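Local coordinates for Lin0012 protein (Listeria innocua, PDB 3K17) that probably transfers a phosphate from ATP to phosphomevalonate as a GHMP-family kinase, a step of the mevalonate route to isopentenyl diphosphate, at residues 21-26 and 173-178; 35-40 and 346-351; 209-214 and 323-328; 222-227 and 314-319; 245-250 and 279-284. One frame throughout, in Å; residues are numbered along the deposited sequence.

Overall arrangement
Contacts 2 and 3 touch through Thr351 OG1 and Glu210 OE1, 2.7 Å apart, a probable hydrogen bond. Contact 1 is joined to contact 4 by Tyr21 OH and Ser316 O, 2.6 Å apart, and to contact 5 by packing of Ala22 CB on Leu248 CD2 at 3.5 Å. Contacts 3 and 4 meet at Ile323 and Ser314. Contacts 2 and 5 are farthest apart, with centres 29 Å from each other. Along the chain, contacts 3, 4 and 5 all nest within the loop closed by contact 2. The glycine-rich loop of contact 4 resembles motif 3 of GHMP kinases, which would place it near the active site.

Contact 1 of 5, residues 21-26 and 173-178; sequences YAVVES and IAYTTF
Val23 and Thr177 meet with their side chains crossed at about a right angle. Val23 turns CG2 to the far side of CA from its own backbone nitrogen, and this methyl reaches two partners: Thr177 OG1 at 3.3 Å and, at 4.1 Å, Tyr175 CD2. Toward Tyr175 the methyl lies near the ring plane, so it meets the aromatic edge and not a face, and these two side chains are again roughly perpendicular. Thr177 is the inward-pointing residue of the pair. With chi1 at -47° its hydroxyl lies beside the backbone nitrogen and donates to the carbonyl oxygen of Val23. The modelled distance of 2.4 Å from Thr177 OG1 to Val23 O is too short for an ordinary hydrogen bond, so the bond's exact length is doubtful. CG2 of Thr177 sits 3.7 Å from Val23 O, and its CB is 3.6 Å from Glu25 O, so two backbone carbonyls flank the threonine. Farther along, Ser26 OG passes 3.6 Å from Phe178 O, but its hydrogen bond goes to Gln180 N.

The contact joins the 3-10 turn 22-24, in the loop after strand 7-18, to the residues at and just past the end of strand 172-176, which pairs with strand 29-35 in the large mixed sheet. Tyr175 OH is tied to Ser160 O, which fixes the far end of the ring, and Val24 O is taken by Gln180 NE2. Packing of Val23 on the Tyr175 edge is the firm part of the join; the threonine hydroxyl, if its bond to the mid-turn carbonyl of Val23 is real, would add a polar tie.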
# COMPACT_ATOMS: atom_id res chain seq x y z
N TYR A 21 -38.91 2.86 1.29
CA TYR A 21 -38.13 3.70 2.21
C TYR A 21 -38.45 3.37 3.65
O TYR A 21 -37.55 3.03 4.42
CB TYR A 21 -38.35 5.18 1.91
CG TYR A 21 -37.54 5.66 0.72
CD1 TYR A 21 -36.17 5.89 0.84
CD2 TYR A 21 -38.13 5.84 -0.53
CE1 TYR A 21 -35.40 6.27 -0.26
CE2 TYR A 21 -37.37 6.22 -1.64
CZ TYR A 21 -36.01 6.44 -1.49
OH TYR A 21 -35.25 6.81 -2.59
N ALA A 22 -39.73 3.43 4.01
CA ALA A 22 -40.13 3.11 5.37
C ALA A 22 -39.84 1.64 5.65
O ALA A 22 -39.49 1.25 6.77
CB ALA A 22 -41.62 3.39 5.55
N VAL A 23 -39.97 0.82 4.61
CA VAL A 23 -39.76 -0.61 4.74
C VAL A 23 -38.37 -0.99 5.25
O VAL A 23 -38.19 -2.09 5.76
CB VAL A 23 -40.05 -1.33 3.39
CG1 VAL A 23 -38.96 -1.01 2.36
CG2 VAL A 23 -40.17 -2.82 3.62
N VAL A 24 -37.39 -0.09 5.15
CA VAL A 24 -36.06 -0.42 5.65
C VAL A 24 -36.11 -0.52 7.17
O VAL A 24 -35.28 -1.20 7.78
CB VAL A 24 -35.00 0.65 5.24
CG1 VAL A 24 -35.03 0.87 3.74
CG2 VAL A 24 -35.24 1.96 5.98
N GLU A 25 -37.09 0.13 7.78
CA GLU A 25 -37.24 0.09 9.24
C GLU A 25 -37.80 -1.27 9.65
O GLU A 25 -38.71 -1.80 9.02
CB GLU A 25 -38.19 1.19 9.72
CG GLU A 25 -37.74 2.62 9.40
CD GLU A 25 -36.36 2.95 9.94
OE1 GLU A 25 -35.94 2.32 10.93
OE2 GLU A 25 -35.69 3.84 9.37
N SER A 26 -37.24 -1.83 10.72
CA SER A 26 -37.66 -3.13 11.22
C SER A 26 -39.16 -3.15 11.49
O SER A 26 -39.75 -2.16 11.90
CB SER A 26 -36.91 -3.46 12.52
OG SER A 26 -35.51 -3.48 12.30
N ILE A 173 -46.98 -9.91 -2.67
CA ILE A 173 -46.77 -10.13 -1.24
C ILE A 173 -46.77 -8.87 -0.39
O ILE A 173 -46.54 -7.75 -0.88
CB ILE A 173 -45.41 -10.82 -0.95
CG1 ILE A 173 -44.26 -9.92 -1.40
CG2 ILE A 173 -45.34 -12.18 -1.63
CD1 ILE A 173 -42.88 -10.33 -0.88
N ALA A 174 -47.04 -9.08 0.89
CA ALA A 174 -46.99 -8.03 1.88
C ALA A 174 -45.74 -8.48 2.63
O ALA A 174 -45.71 -9.56 3.23
CB ALA A 174 -48.20 -8.09 2.79
N TYR A 175 -44.68 -7.68 2.57
CA TYR A 175 -43.43 -8.02 3.24
C TYR A 175 -43.20 -7.18 4.48
O TYR A 175 -43.24 -5.95 4.41
CB TYR A 175 -42.25 -7.82 2.28
CG TYR A 175 -40.91 -8.03 2.94
CD1 TYR A 175 -40.47 -9.31 3.25
CD2 TYR A 175 -40.10 -6.94 3.29
CE1 TYR A 175 -39.25 -9.51 3.90
CE2 TYR A 175 -38.88 -7.14 3.94
CZ TYR A 175 -38.46 -8.43 4.24
OH TYR A 175 -37.25 -8.64 4.88
N THR A 176 -42.94 -7.83 5.60
CA THR A 176 -42.68 -7.12 6.84
C THR A 176 -41.24 -7.40 7.28
O THR A 176 -40.89 -8.52 7.66
CB THR A 176 -43.65 -7.53 7.95
OG1 THR A 176 -44.99 -7.26 7.53
CG2 THR A 176 -43.36 -6.76 9.23
N THR A 177 -40.43 -6.36 7.22
CA THR A 177 -39.01 -6.42 7.54
C THR A 177 -38.67 -7.01 8.90
O THR A 177 -39.23 -6.63 9.92
CB THR A 177 -38.39 -5.01 7.44
OG1 THR A 177 -38.81 -4.40 6.21
CG2 THR A 177 -36.86 -5.10 7.48
N PHE A 178 -37.72 -7.95 8.89
CA PHE A 178 -37.26 -8.60 10.11
C PHE A 178 -36.49 -7.59 10.96
O PHE A 178 -36.19 -6.48 10.50
CB PHE A 178 -36.35 -9.78 9.75
CG PHE A 178 -35.17 -9.40 8.88
CD1 PHE A 178 -34.04 -8.81 9.44
CD2 PHE A 178 -35.20 -9.65 7.51
CE1 PHE A 178 -32.94 -8.47 8.63
CE2 PHE A 178 -34.11 -9.31 6.70
CZ PHE A 178 -32.98 -8.72 7.26

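Contact 2 of 5, residues 35-40 and 346-351; sequences VNRYIT and HLPFHT
Asn36 and His350 both place CG between their own backbone nitrogen and carbonyl carbon, chi1 56° and 59°, and these turns bring the asparagine against the imidazole. Asn36 CB stands over one face of the His350 ring, 3.5 Å from its centroid in a CH-pi contact, while the amide plane is inclined by 42° to the ring. The amide then bonds with the opposing backbone at both ends. Asn36 ND2 donates to Pro348 O at 3.2 Å, with the acceptor in the amide plane, and Asn36 OD1 accepts from His350 N at 3.2 Å, that N-H arriving from well above the carbonyl plane. This pairing spans a junction between sheets: the chain turns a corner at Asn36, between strands 29-35 and 37-45 of the mixed sheet, and 346-351 leads from the edge strand of the four-stranded antiparallel sheet toward strand 355-357. Arg37 extends its chain from CG to NE and adds a weak bond from NH2 to Pro348 O, 3.1 Å long, giving that oxygen a second donor. Leu347 CD2 covers one face of the guanidinium, 4.2 Å above its plane. Val35, itself buried, touches the edge of the Phe349 ring with CG1, 4.0 Å from Phe349 CE1, and Phe349 in turn meets Phe215 edge-to-face.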
# COMPACT_ATOMS: atom_id res chain seq x y z
N VAL A 35 -42.35 -9.72 -11.32
CA VAL A 35 -42.73 -9.42 -12.70
C VAL A 35 -42.35 -10.54 -13.66
O VAL A 35 -41.50 -11.38 -13.36
CB VAL A 35 -42.09 -8.09 -13.19
CG1 VAL A 35 -42.36 -6.96 -12.20
CG2 VAL A 35 -40.60 -8.26 -13.37
N ASN A 36 -43.00 -10.53 -14.82
CA ASN A 36 -42.78 -11.53 -15.85
C ASN A 36 -41.48 -11.33 -16.66
O ASN A 36 -41.46 -11.50 -17.88
CB ASN A 36 -43.99 -11.53 -16.80
CG ASN A 36 -44.27 -10.17 -17.39
OD1 ASN A 36 -44.30 -9.16 -16.69
ND2 ASN A 36 -44.47 -10.13 -18.70
N ARG A 37 -40.40 -10.98 -15.96
CA ARG A 37 -39.08 -10.79 -16.59
C ARG A 37 -38.15 -11.51 -15.62
O ARG A 37 -38.18 -11.27 -14.42
CB ARG A 37 -38.77 -9.30 -16.73
CG ARG A 37 -39.72 -8.66 -17.75
CD ARG A 37 -39.72 -7.14 -17.74
NE ARG A 37 -40.89 -6.67 -18.49
CZ ARG A 37 -41.00 -6.70 -19.81
NH1 ARG A 37 -40.01 -7.16 -20.56
NH2 ARG A 37 -42.14 -6.33 -20.38
N TYR A 38 -37.31 -12.38 -16.17
CA TYR A 38 -36.48 -13.23 -15.34
C TYR A 38 -34.97 -13.25 -15.49
O TYR A 38 -34.39 -12.85 -16.50
CB TYR A 38 -36.95 -14.68 -15.53
CG TYR A 38 -38.42 -14.90 -15.26
CD1 TYR A 38 -38.86 -15.39 -14.03
CD2 TYR A 38 -39.38 -14.55 -16.22
CE1 TYR A 38 -40.20 -15.52 -13.75
CE2 TYR A 38 -40.75 -14.68 -15.95
CZ TYR A 38 -41.14 -15.17 -14.70
OH TYR A 38 -42.47 -15.31 -14.39
N ILE A 39 -34.36 -13.75 -14.42
CA ILE A 39 -32.95 -14.01 -14.39
C ILE A 39 -33.04 -15.53 -14.52
O ILE A 39 -33.90 -16.15 -13.88
CB ILE A 39 -32.32 -13.61 -13.04
CG1 ILE A 39 -31.80 -12.16 -13.14
CG2 ILE A 39 -31.20 -14.59 -12.67
CD1 ILE A 39 -31.17 -11.63 -11.90
N THR A 40 -32.22 -16.12 -15.38
CA THR A 40 -32.24 -17.57 -15.57
C THR A 40 -30.89 -18.16 -15.20
O THR A 40 -29.86 -17.76 -15.74
CB THR A 40 -32.55 -17.93 -17.04
OG1 THR A 40 -33.82 -17.39 -17.40
CG2 THR A 40 -32.57 -19.44 -17.23
N HIS A 346 -43.09 1.20 -22.11
CA HIS A 346 -44.08 0.32 -21.49
C HIS A 346 -43.47 -1.07 -21.35
O HIS A 346 -42.84 -1.57 -22.27
CB HIS A 346 -45.33 0.26 -22.38
CG HIS A 346 -46.38 -0.70 -21.91
ND1 HIS A 346 -46.82 -0.74 -20.61
CD2 HIS A 346 -47.13 -1.60 -22.59
CE1 HIS A 346 -47.80 -1.62 -20.50
NE2 HIS A 346 -48.01 -2.16 -21.69
N LEU A 347 -43.64 -1.69 -20.18
CA LEU A 347 -43.14 -3.04 -19.98
C LEU A 347 -44.35 -3.96 -19.73
O LEU A 347 -44.82 -4.07 -18.59
CB LEU A 347 -42.16 -3.11 -18.79
CG LEU A 347 -40.90 -2.23 -18.87
CD1 LEU A 347 -39.98 -2.53 -17.68
CD2 LEU A 347 -40.16 -2.51 -20.17
N PRO A 348 -44.89 -4.58 -20.79
CA PRO A 348 -46.05 -5.48 -20.67
C PRO A 348 -45.90 -6.35 -19.41
O PRO A 348 -44.89 -7.02 -19.22
CB PRO A 348 -45.99 -6.28 -21.96
CG PRO A 348 -45.54 -5.21 -22.96
CD PRO A 348 -44.45 -4.47 -22.20
N PHE A 349 -46.93 -6.34 -18.58
CA PHE A 349 -46.88 -7.05 -17.31
C PHE A 349 -47.92 -8.12 -17.01
O PHE A 349 -49.07 -8.04 -17.43
CB PHE A 349 -46.94 -6.00 -16.18
CG PHE A 349 -47.17 -6.59 -14.79
CD1 PHE A 349 -46.09 -6.83 -13.94
CD2 PHE A 349 -48.45 -6.91 -14.35
CE1 PHE A 349 -46.30 -7.38 -12.67
CE2 PHE A 349 -48.67 -7.46 -13.08
CZ PHE A 349 -47.59 -7.70 -12.24
N HIS A 350 -47.47 -9.12 -16.27
CA HIS A 350 -48.31 -10.18 -15.72
C HIS A 350 -47.45 -10.74 -14.59
O HIS A 350 -46.21 -10.79 -14.69
CB HIS A 350 -48.82 -11.24 -16.75
CG HIS A 350 -47.76 -11.99 -17.49
ND1 HIS A 350 -47.29 -11.59 -18.73
CD2 HIS A 350 -47.16 -13.18 -17.23
CE1 HIS A 350 -46.45 -12.50 -19.19
NE2 HIS A 350 -46.36 -13.48 -18.30
N THR A 351 -48.09 -11.07 -13.48
CA THR A 351 -47.39 -11.55 -12.30
C THR A 351 -46.31 -12.59 -12.53
O THR A 351 -46.55 -13.62 -13.15
CB THR A 351 -48.41 -12.10 -11.27
OG1 THR A 351 -49.49 -11.17 -11.14
CG2 THR A 351 -47.74 -12.27 -9.91

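Contact 3 of 5, residues 209-214 and 323-328; sequences EEPVPT and IAFSKT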
# COMPACT_ATOMS: atom_id res chain seq x y z
N GLU A 209 -53.51 -11.55 -2.98
CA GLU A 209 -54.28 -11.78 -4.19
C GLU A 209 -54.07 -10.60 -5.12
O GLU A 209 -54.10 -9.45 -4.69
CB GLU A 209 -55.78 -11.90 -3.86
CG GLU A 209 -56.16 -13.11 -3.02
CD GLU A 209 -56.75 -14.24 -3.85
OE1 GLU A 209 -57.83 -14.03 -4.46
OE2 GLU A 209 -56.14 -15.34 -3.89
N GLU A 210 -53.84 -10.90 -6.39
CA GLU A 210 -53.62 -9.87 -7.40
C GLU A 210 -54.86 -8.99 -7.53
O GLU A 210 -55.98 -9.49 -7.64
CB GLU A 210 -53.32 -10.54 -8.74
CG GLU A 210 -52.88 -9.58 -9.83
CD GLU A 210 -52.61 -10.29 -11.14
OE1 GLU A 210 -52.14 -11.45 -11.10
OE2 GLU A 210 -52.85 -9.70 -12.21
N PRO A 211 -54.68 -7.66 -7.50
CA PRO A 211 -55.83 -6.77 -7.62
C PRO A 211 -56.45 -6.90 -9.01
O PRO A 211 -55.77 -7.26 -9.98
CB PRO A 211 -55.23 -5.39 -7.40
CG PRO A 211 -54.06 -5.67 -6.51
CD PRO A 211 -53.47 -6.90 -7.14
N VAL A 212 -57.75 -6.61 -9.10
CA VAL A 212 -58.45 -6.70 -10.38
C VAL A 212 -58.05 -5.55 -11.31
O VAL A 212 -57.91 -5.75 -12.51
CB VAL A 212 -60.00 -6.69 -10.18
CG1 VAL A 212 -60.71 -6.66 -11.54
CG2 VAL A 212 -60.44 -7.94 -9.41
N PRO A 213 -57.88 -4.33 -10.77
CA PRO A 213 -57.49 -3.20 -11.62
C PRO A 213 -56.22 -3.52 -12.40
O PRO A 213 -55.27 -4.08 -11.85
CB PRO A 213 -57.26 -2.07 -10.61
CG PRO A 213 -58.21 -2.41 -9.49
CD PRO A 213 -58.02 -3.90 -9.36
N THR A 214 -56.20 -3.19 -13.69
CA THR A 214 -55.04 -3.47 -14.53
C THR A 214 -53.78 -2.78 -13.98
O THR A 214 -53.80 -1.59 -13.66
CB THR A 214 -55.26 -2.97 -15.99
OG1 THR A 214 -56.39 -3.63 -16.56
CG2 THR A 214 -54.02 -3.29 -16.85
N ILE A 323 -45.24 2.86 -11.67
CA ILE A 323 -46.31 1.87 -11.83
C ILE A 323 -47.69 2.52 -11.68
O ILE A 323 -47.81 3.61 -11.13
CB ILE A 323 -46.22 0.75 -10.77
CG1 ILE A 323 -46.29 1.37 -9.37
CG2 ILE A 323 -44.93 -0.04 -10.95
CD1 ILE A 323 -46.35 0.37 -8.24
N ALA A 324 -48.72 1.83 -12.16
CA ALA A 324 -50.07 2.36 -12.07
C ALA A 324 -51.17 1.30 -12.09
O ALA A 324 -50.97 0.19 -12.58
CB ALA A 324 -50.31 3.36 -13.20
N PHE A 325 -52.32 1.68 -11.53
CA PHE A 325 -53.52 0.84 -11.50
C PHE A 325 -54.59 1.62 -12.27
O PHE A 325 -54.76 2.81 -12.03
CB PHE A 325 -54.00 0.63 -10.06
CG PHE A 325 -53.18 -0.35 -9.28
CD1 PHE A 325 -53.28 -1.71 -9.53
CD2 PHE A 325 -52.30 0.09 -8.30
CE1 PHE A 325 -52.53 -2.63 -8.79
CE2 PHE A 325 -51.54 -0.82 -7.55
CZ PHE A 325 -51.66 -2.19 -7.81
N SER A 326 -55.28 0.96 -13.20
CA SER A 326 -56.33 1.61 -13.99
C SER A 326 -57.67 0.89 -13.91
O SER A 326 -57.73 -0.33 -13.76
CB SER A 326 -55.90 1.72 -15.46
OG SER A 326 -54.82 2.63 -15.63
N LYS A 327 -58.76 1.65 -14.03
CA LYS A 327 -60.11 1.10 -13.96
C LYS A 327 -60.42 -0.01 -14.96
O LYS A 327 -61.11 -0.97 -14.63
CB LYS A 327 -61.15 2.20 -14.13
CG LYS A 327 -61.61 2.85 -12.85
CD LYS A 327 -60.58 3.82 -12.30
CE LYS A 327 -61.15 4.51 -11.07
NZ LYS A 327 -62.44 5.18 -11.39
N THR A 328 -59.93 0.14 -16.19
CA THR A 328 -60.20 -0.86 -17.22
C THR A 328 -58.98 -1.04 -18.10
O THR A 328 -58.05 -0.24 -18.06
CB THR A 328 -61.37 -0.43 -18.13
OG1 THR A 328 -61.00 0.75 -18.86
CG2 THR A 328 -62.61 -0.13 -17.31
O HOH W 1 -52.66 0.66 -15.27
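Thr214 and Ser326 form an antiparallel, hydrogen-bonded beta pair where strand 214-219 begins beside the end of strand 321-326. Both are central strands of a four-stranded antiparallel sheet whose order, 2-3-1-4, fits the ferredoxin-like C-terminal domain of GHMP kinases. Ser326 N donates to Thr214 O at 3.0 Å. The return bond from Thr214 N to Ser326 O, at 3.2 Å, is bent and weak. Phe325 CA also points a hydrogen at Thr214 O, 3.3 Å away, so this carbonyl meets the neighbouring strand at two successive residues.

Ahead of the pair, two prolines border the Phe325 ring. Pro213 CB packs on Phe325 CD1 at 4.1 Å, and the carbonyl oxygen of Pro213 approaches the ring edge near its plane. Pro211 presents CG to Phe325 CE1, likewise at 4.1 Å, with the two side chains meeting at a slant. Trp172 touches both Pro211 and Phe325, linking this corner to strand 172-176, while helix 329-341 covers the face carrying Thr214 and Ser326. There the Ser326 side chain reaches the shared carbonyl through solvent: one water donates to Thr214 O at 3.0 Å and hydrogen-bonds with Ser326 OG at 2.9 Å.

Contact 4 of 5, residues 222-227 and 314-319; sequences TPVSTG and SGSGGG
Ser316 OG donates to Gly317 O at 3.0 Å, a bond inside the glycine-rich loop 314-319, and both oxygens border Val224 from the other segment. The serine has chi1 69°, with OG between its backbone nitrogen and carbonyl carbon, which brings the hydroxyl to the carbonyl oxygen of the next residue, only slightly out of its plane. Val224 straddles this feature with its two methyls. Val224 CG1, turned to the far side of CA from the backbone nitrogen, lies 3.6 Å from Ser316 OG. Val224 CG2, placed beside that nitrogen, packs against the main chain beyond, 3.4 Å from Gly317 O and 3.3 Å from Gly319 N. Such proximity depends on bare backbone at Gly319, whose CA also aims a hydrogen at Thr222 O, 3.5 Å away. Thr222 CG2 adds a looser touch on Gly318 O at 4.0 Å.

No hydrogen bond joins the two segments here; the touching parts 222-226 and 316-319 run in nearly opposite directions, 157° apart end to end. The backbone pairing of Thr222 with Asp320 continues the link just past the loop, and Glu20 OE2 holds Gly315 N. A serine- and glycine-rich loop between two sheet strands, packed against the chain that leads into helix 226-239, is consistent with motif 3 of the GHMP kinases, which borders the active site in relatives.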
# COMPACT_ATOMS: atom_id res chain seq x y z
N THR A 222 -34.27 6.04 -17.04
CA THR A 222 -33.27 6.74 -16.24
C THR A 222 -32.73 5.80 -15.18
O THR A 222 -33.43 5.45 -14.22
CB THR A 222 -33.89 7.97 -15.56
OG1 THR A 222 -34.55 8.78 -16.54
CG2 THR A 222 -32.81 8.79 -14.86
N PRO A 223 -31.49 5.33 -15.35
CA PRO A 223 -30.95 4.43 -14.33
C PRO A 223 -30.77 5.19 -13.02
O PRO A 223 -30.57 6.40 -13.02
CB PRO A 223 -29.64 3.97 -14.95
CG PRO A 223 -30.01 3.87 -16.41
CD PRO A 223 -30.75 5.18 -16.62
N VAL A 224 -30.85 4.48 -11.91
CA VAL A 224 -30.71 5.14 -10.62
C VAL A 224 -29.54 4.61 -9.81
O VAL A 224 -29.39 3.41 -9.63
CB VAL A 224 -31.98 5.00 -9.77
CG1 VAL A 224 -31.76 5.63 -8.40
CG2 VAL A 224 -33.15 5.66 -10.48
N SER A 225 -28.72 5.54 -9.33
CA SER A 225 -27.59 5.19 -8.48
C SER A 225 -28.18 5.24 -7.08
O SER A 225 -28.01 6.22 -6.35
CB SER A 225 -26.48 6.23 -8.64
OG SER A 225 -26.96 7.54 -8.41
N THR A 226 -28.91 4.19 -6.73
CA THR A 226 -29.58 4.07 -5.44
C THR A 226 -28.79 4.64 -4.27
O THR A 226 -29.32 5.41 -3.47
CB THR A 226 -29.91 2.61 -5.12
OG1 THR A 226 -30.69 2.06 -6.19
CG2 THR A 226 -30.70 2.50 -3.83
N GLY A 227 -27.52 4.24 -4.18
CA GLY A 227 -26.67 4.69 -3.09
C GLY A 227 -26.90 6.14 -2.71
O GLY A 227 -27.23 6.44 -1.56
N SER A 314 -41.76 3.38 -8.34
CA SER A 314 -41.62 2.07 -7.73
C SER A 314 -40.18 1.90 -7.25
O SER A 314 -39.25 1.88 -8.05
CB SER A 314 -41.98 0.96 -8.72
OG SER A 314 -41.66 -0.31 -8.17
N GLY A 315 -40.02 1.77 -5.94
CA GLY A 315 -38.70 1.61 -5.39
C GLY A 315 -38.11 2.92 -4.88
O GLY A 315 -38.78 3.71 -4.21
N SER A 316 -36.85 3.14 -5.21
CA SER A 316 -36.14 4.34 -4.78
C SER A 316 -36.60 5.61 -5.47
O SER A 316 -36.40 6.70 -4.95
CB SER A 316 -34.64 4.16 -5.02
OG SER A 316 -34.38 4.15 -6.42
N GLY A 317 -37.22 5.47 -6.63
CA GLY A 317 -37.62 6.66 -7.37
C GLY A 317 -36.34 7.24 -7.96
O GLY A 317 -35.32 6.56 -8.00
N GLY A 318 -36.38 8.49 -8.40
CA GLY A 318 -35.19 9.09 -8.98
C GLY A 318 -34.96 8.59 -10.39
O GLY A 318 -34.06 9.05 -11.09
N GLY A 319 -35.80 7.64 -10.81
CA GLY A 319 -35.68 7.05 -12.13
C GLY A 319 -36.29 5.66 -12.10
O GLY A 319 -37.28 5.44 -11.40

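Contact 5 of 5, residues 245-250 and 279-284; sequences QHFLTR and RILQEL
A helical hairpin brings helix 241-264 alongside helix 267-288, and Phe247 of the first helix packs among Ile280, Leu281 and Leu284 of the second. The local axes are 10.3 Å apart at closest approach and nearly antiparallel, at 170°. Phe247 sends CG away from its own backbone nitrogen, chi1 165°, which carries the ring across to the facing helix. Leu284 CD2 comes over one face, almost above the middle of the Phe247 ring, 3.7 Å from the centroid, in a CH-pi contact. Ile280 crosses the aromatic side chain at about a right angle, its CD1 3.7 Å from Phe247 CE1, and Leu281 CD2 comes to 4.0 Å from the same CE1.

Within the fold, both helices lie in the connection between strands 214-219 and 310-313 of the four-stranded sheet, in the part that resembles the ferredoxin-like domain of GHMP kinases. Tyr21 and Ala22 of the loop after strand 7-18 also pack on Phe247, while Ile233 and Phe236 of helix 226-239 touch Leu284. One turn farther along its helix, Arg250 rests CG on Ile280 CG2, 3.3 Å away. A bend at chi2 turns the rest of the arginine aside, and its guanidinium forms salt bridges with Glu276 on the facing helix and Glu253 on its own.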
# COMPACT_ATOMS: atom_id res chain seq x y z
N GLN A 245 -40.04 10.72 11.07
CA GLN A 245 -40.98 9.92 11.84
C GLN A 245 -42.41 10.15 11.36
O GLN A 245 -43.24 9.25 11.41
CB GLN A 245 -40.86 10.24 13.33
CG GLN A 245 -41.69 9.33 14.22
CD GLN A 245 -41.40 7.85 13.99
OE1 GLN A 245 -40.29 7.37 14.24
NE2 GLN A 245 -42.40 7.12 13.49
N HIS A 246 -42.69 11.37 10.90
CA HIS A 246 -44.02 11.69 10.39
C HIS A 246 -44.24 10.85 9.15
O HIS A 246 -45.33 10.32 8.93
CB HIS A 246 -44.11 13.18 10.02
CG HIS A 246 -45.39 13.55 9.33
ND1 HIS A 246 -46.62 13.44 9.94
CD2 HIS A 246 -45.63 14.02 8.08
CE1 HIS A 246 -47.56 13.82 9.10
NE2 HIS A 246 -46.99 14.18 7.97
N PHE A 247 -43.20 10.75 8.33
CA PHE A 247 -43.25 9.95 7.11
C PHE A 247 -43.60 8.51 7.47
O PHE A 247 -44.55 7.94 6.94
CB PHE A 247 -41.90 10.00 6.39
CG PHE A 247 -41.74 8.94 5.34
CD1 PHE A 247 -42.59 8.89 4.24
CD2 PHE A 247 -40.74 7.98 5.45
CE1 PHE A 247 -42.46 7.89 3.28
CE2 PHE A 247 -40.59 6.98 4.49
CZ PHE A 247 -41.45 6.93 3.41
N LEU A 248 -42.82 7.93 8.38
CA LEU A 248 -43.04 6.55 8.80
C LEU A 248 -44.45 6.32 9.33
O LEU A 248 -45.17 5.44 8.86
CB LEU A 248 -42.03 6.16 9.89
CG LEU A 248 -40.55 6.05 9.50
CD1 LEU A 248 -39.76 5.63 10.74
CD2 LEU A 248 -40.37 5.03 8.38
N THR A 249 -44.84 7.12 10.32
CA THR A 249 -46.17 7.01 10.93
C THR A 249 -47.24 7.06 9.85
O THR A 249 -48.15 6.24 9.81
CB THR A 249 -46.41 8.16 11.91
OG1 THR A 249 -45.41 8.13 12.94
CG2 THR A 249 -47.81 8.05 12.54
N ARG A 250 -47.11 8.05 8.98
CA ARG A 250 -48.05 8.24 7.88
C ARG A 250 -48.02 7.00 6.98
O ARG A 250 -49.06 6.50 6.54
CB ARG A 250 -47.65 9.48 7.09
CG ARG A 250 -48.69 9.94 6.10
CD ARG A 250 -49.77 10.77 6.78
NE ARG A 250 -50.97 10.79 5.94
CZ ARG A 250 -51.78 9.75 5.79
NH1 ARG A 250 -51.52 8.62 6.43
NH2 ARG A 250 -52.83 9.84 5.00
N ARG A 279 -47.99 10.80 -2.32
CA ARG A 279 -47.88 12.09 -1.67
C ARG A 279 -46.81 12.16 -0.59
O ARG A 279 -45.98 13.07 -0.60
CB ARG A 279 -49.23 12.50 -1.07
CG ARG A 279 -50.37 12.59 -2.10
CD ARG A 279 -50.00 13.50 -3.26
NE ARG A 279 -51.14 13.79 -4.14
CZ ARG A 279 -51.74 12.90 -4.93
NH1 ARG A 279 -51.33 11.63 -4.96
NH2 ARG A 279 -52.75 13.28 -5.70
N ILE A 280 -46.81 11.20 0.34
CA ILE A 280 -45.82 11.22 1.41
C ILE A 280 -44.40 11.03 0.88
O ILE A 280 -43.44 11.50 1.48
CB ILE A 280 -46.12 10.16 2.49
CG1 ILE A 280 -45.92 8.75 1.93
CG2 ILE A 280 -47.55 10.32 2.99
CD1 ILE A 280 -46.10 7.66 2.97
N LEU A 281 -44.27 10.33 -0.25
CA LEU A 281 -42.95 10.12 -0.84
C LEU A 281 -42.51 11.43 -1.49
O LEU A 281 -41.33 11.75 -1.50
CB LEU A 281 -43.00 8.98 -1.87
CG LEU A 281 -43.04 7.57 -1.28
CD1 LEU A 281 -43.32 6.54 -2.36
CD2 LEU A 281 -41.72 7.27 -0.59
N GLN A 282 -43.48 12.18 -2.01
CA GLN A 282 -43.19 13.47 -2.63
C GLN A 282 -42.72 14.39 -1.51
O GLN A 282 -41.75 15.14 -1.67
CB GLN A 282 -44.44 14.07 -3.27
CG GLN A 282 -45.02 13.31 -4.44
CD GLN A 282 -46.22 14.01 -5.06
OE1 GLN A 282 -47.22 14.28 -4.38
NE2 GLN A 282 -46.14 14.32 -6.34
N GLU A 283 -43.41 14.33 -0.38
CA GLU A 283 -43.09 15.15 0.78
C GLU A 283 -41.69 14.83 1.29
O GLU A 283 -40.88 15.73 1.52
CB GLU A 283 -44.10 14.89 1.90
CG GLU A 283 -45.55 15.06 1.48
CD GLU A 283 -45.92 16.50 1.21
OE1 GLU A 283 -47.03 16.73 0.67
OE2 GLU A 283 -45.11 17.40 1.54
N LEU A 284 -41.42 13.54 1.46
CA LEU A 284 -40.12 13.09 1.93
C LEU A 284 -39.02 13.61 1.00
O LEU A 284 -38.00 14.12 1.46
CB LEU A 284 -40.07 11.56 1.98
CG LEU A 284 -38.72 10.92 2.32
CD1 LEU A 284 -38.23 11.45 3.66
CD2 LEU A 284 -38.85 9.40 2.36